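Local atomic coordinates of UPF0342 protein YheA (Bacillus subtilis, PDB entry 2OEE), a protein that is of unknown function but belongs to the UPF0342 family and is probably related to the YlbF/YmcA competence regulators. Residues A38-F42 / H80-L86. Numbering follows the deposited sequence.
Sequences AKRMF and HEKISQL. With CA (calcium ion), chain C.
A38 opens the contact: its CB sits against the outer end of I83, 3.8 Å from CD1, and also meets the imidazole of H80, with H80 CE1 3.9 Å from A38 CB. I83 CD1 lies over the backbone of A38 as well, close to its carbonyl oxygen, which accepts the helical bond from F42 N. The H80 ring is fixed from within its own segment. H80 is the N-cap residue of helix 81-104, its ND1 accepting from I83 N in the ring plane along a nearly straight bond (3.1 Å, 170°), while I83 CD1 rests over one ring face. M41, a selenomethionine, is bent at its last torsion, bringing CE to 4.0 Å from H80 CB; its selenium stands oblique to the imidazole at longer range, and M41 CB packs on I83 CD1. Here helix segments 38-42 and 81-86, of helices 36-48 and 81-104 in an all-helical fold, cross at -52°, their axes 10.5 Å apart at closest approach. I83 is the apolar residue shared by all three: CD1 meets A38 and M41, CG2 meets F42. V77 of helix 70-78 also touches I83. With CG anti to the backbone N (chi1 -177°), the F42 ring is set so that L86 CD2, from a side chain crossing it at about a right angle, lies over one face, 3.7 Å from the centroid in a CH-pi contact. The ring's CD1 meets I83 CG2 obliquely at 4.0 Å. An alanine here is likely to leave L86 CD2 without its ring face and to open a gap beside I83 CG2. L86 also packs on L25 and V32 of helix 20-34 and on Y112 of the second subunit. E81, which takes no part in the contact with 38-42, binds a calcium ion through both carboxylate oxygens; three waters also bind the calcium, and E81 OE2 accepts from Q85 NE2.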
loop_
_atom_site.group_PDB
_atom_site.type_symbol
_atom_site.label_atom_id
_atom_site.label_comp_id
_atom_site.label_asym_id
_atom_site.label_seq_id
_atom_site.Cartn_x
_atom_site.Cartn_y
_atom_site.Cartn_z
ATOM N N ALA A 38 -22.876 -18.422 -9.615
ATOM C CA ALA A 38 -22.137 -17.209 -9.217
ATOM C C ALA A 38 -20.622 -17.463 -9.222
ATOM O O ALA A 38 -19.849 -16.607 -9.645
ATOM C CB ALA A 38 -22.600 -16.734 -7.830
ATOM N N LYS A 39 -20.206 -18.622 -8.719
ATOM C CA LYS A 39 -18.785 -18.990 -8.720
ATOM C C LYS A 39 -18.223 -18.851 -10.119
ATOM O O LYS A 39 -17.200 -18.171 -10.309
ATOM C CB LYS A 39 -18.578 -20.420 -8.205
ATOM C CG LYS A 39 -17.089 -20.861 -8.118
ATOM C CD LYS A 39 -17.038 -22.349 -7.763
ATOM C CE LYS A 39 -15.668 -22.786 -7.233
ATOM N NZ LYS A 39 -14.752 -22.944 -8.348
ATOM N N ARG A 40 -18.896 -19.461 -11.104
ATOM C CA ARG A 40 -18.461 -19.401 -12.511
ATOM C C ARG A 40 -18.361 -17.983 -13.080
ATOM O O ARG A 40 -17.392 -17.650 -13.762
ATOM C CB ARG A 40 -19.339 -20.279 -13.427
ATOM C CG ARG A 40 -18.896 -20.252 -14.891
ATOM C CD ARG A 40 -19.835 -21.036 -15.834
ATOM N NE ARG A 40 -20.204 -22.334 -15.283
ATOM C CZ ARG A 40 -21.309 -22.993 -15.624
ATOM N NH1 ARG A 40 -22.139 -22.458 -16.490
ATOM N NH2 ARG A 40 -21.583 -24.160 -15.063
HETATM N N MSE A 41 -19.355 -17.147 -12.801
HETATM C CA MSE A 41 -19.342 -15.768 -13.263
HETATM C C MSE A 41 -18.198 -14.967 -12.610
HETATM O O MSE A 41 -17.503 -14.213 -13.289
HETATM C CB MSE A 41 -20.694 -15.101 -12.954
HETATM C CG MSE A 41 -21.863 -15.714 -13.725
HETATM SE SE MSE A 41 -23.595 -15.130 -12.984
HETATM C CE MSE A 41 -23.457 -13.253 -13.368
ATOM N N PHE A 42 -18.039 -15.124 -11.302
ATOM C CA PHE A 42 -17.007 -14.389 -10.551
ATOM C C PHE A 42 -15.605 -14.836 -11.011
ATOM O O PHE A 42 -14.711 -14.008 -11.215
ATOM C CB PHE A 42 -17.188 -14.601 -9.048
ATOM C CG PHE A 42 -16.205 -13.809 -8.179
ATOM C CD1 PHE A 42 -16.266 -12.421 -8.119
ATOM C CD2 PHE A 42 -15.258 -14.473 -7.409
ATOM C CE1 PHE A 42 -15.369 -11.684 -7.306
ATOM C CE2 PHE A 42 -14.359 -13.753 -6.581
ATOM C CZ PHE A 42 -14.423 -12.357 -6.537
ATOM N N HIS A 80 -25.447 -9.163 -10.897
ATOM C CA HIS A 80 -25.753 -10.200 -9.931
ATOM C C HIS A 80 -25.609 -9.612 -8.527
ATOM O O HIS A 80 -24.509 -9.194 -8.161
ATOM C CB HIS A 80 -24.773 -11.368 -10.093
ATOM C CG HIS A 80 -25.130 -12.575 -9.285
ATOM N ND1 HIS A 80 -24.765 -12.719 -7.966
ATOM C CD2 HIS A 80 -25.789 -13.717 -9.620
ATOM C CE1 HIS A 80 -25.194 -13.881 -7.511
ATOM N NE2 HIS A 80 -25.837 -14.498 -8.488
ATOM N N GLU A 81 -26.696 -9.571 -7.768
ATOM C CA GLU A 81 -26.679 -8.860 -6.477
ATOM C C GLU A 81 -25.596 -9.377 -5.510
ATOM O O GLU A 81 -24.811 -8.583 -4.986
ATOM C CB GLU A 81 -28.074 -8.860 -5.831
ATOM C CG GLU A 81 -28.148 -8.137 -4.452
ATOM C CD GLU A 81 -27.726 -6.666 -4.496
ATOM O OE1 GLU A 81 -28.008 -5.936 -5.487
ATOM O OE2 GLU A 81 -27.089 -6.209 -3.522
ATOM N N LYS A 82 -25.541 -10.691 -5.291
ATOM C CA LYS A 82 -24.622 -11.261 -4.308
ATOM C C LYS A 82 -23.166 -11.051 -4.728
ATOM O O LYS A 82 -22.317 -10.709 -3.896
ATOM C CB LYS A 82 -24.866 -12.754 -4.146
ATOM C CG LYS A 82 -24.944 -13.343 -2.733
ATOM C CD LYS A 82 -24.712 -12.379 -1.539
ATOM C CE LYS A 82 -26.115 -12.060 -0.987
ATOM N NZ LYS A 82 -26.231 -11.463 0.384
ATOM N N ILE A 83 -22.848 -11.300 -5.993
ATOM C CA ILE A 83 -21.480 -11.039 -6.475
ATOM C C ILE A 83 -21.117 -9.556 -6.313
ATOM O O ILE A 83 -19.971 -9.221 -5.986
ATOM C CB ILE A 83 -21.286 -11.467 -7.943
ATOM C CG1 ILE A 83 -21.400 -12.999 -8.070
ATOM C CG2 ILE A 83 -19.928 -10.972 -8.501
ATOM C CD1 ILE A 83 -21.486 -13.472 -9.534
ATOM N N SER A 84 -22.092 -8.676 -6.539
ATOM C CA SER A 84 -21.850 -7.232 -6.408
ATOM C C SER A 84 -21.506 -6.883 -4.973
ATOM O O SER A 84 -20.667 -6.023 -4.754
ATOM C CB SER A 84 -23.077 -6.407 -6.823
ATOM O OG SER A 84 -23.268 -6.524 -8.221
ATOM N N GLN A 85 -22.176 -7.547 -4.031
ATOM C CA GLN A 85 -21.911 -7.389 -2.581
ATOM C C GLN A 85 -20.493 -7.820 -2.206
ATOM O O GLN A 85 -19.816 -7.143 -1.430
ATOM C CB GLN A 85 -22.941 -8.154 -1.746
ATOM C CG GLN A 85 -24.355 -7.526 -1.786
ATOM C CD GLN A 85 -25.377 -8.236 -0.926
ATOM O OE1 GLN A 85 -25.048 -9.069 -0.071
ATOM N NE2 GLN A 85 -26.648 -7.932 -1.167
ATOM N N LEU A 86 -20.060 -8.957 -2.753
ATOM C CA LEU A 86 -18.670 -9.397 -2.614
ATOM C C LEU A 86 -17.672 -8.372 -3.202
ATOM O O LEU A 86 -16.680 -8.024 -2.545
ATOM C CB LEU A 86 -18.477 -10.803 -3.237
ATOM C CG LEU A 86 -17.030 -11.308 -3.391
ATOM C CD1 LEU A 86 -16.304 -11.371 -2.011
ATOM C CD2 LEU A 86 -17.015 -12.662 -4.104
HETATM CA CA CA C . -26.697 -4.048 -4.762
HETATM O O HOH W 1 -24.383 -4.884 -4.320
HETATM O O HOH W 2 -26.221 -4.146 -7.062
HETATM O O HOH W 3 -25.570 -2.053 -4.341
#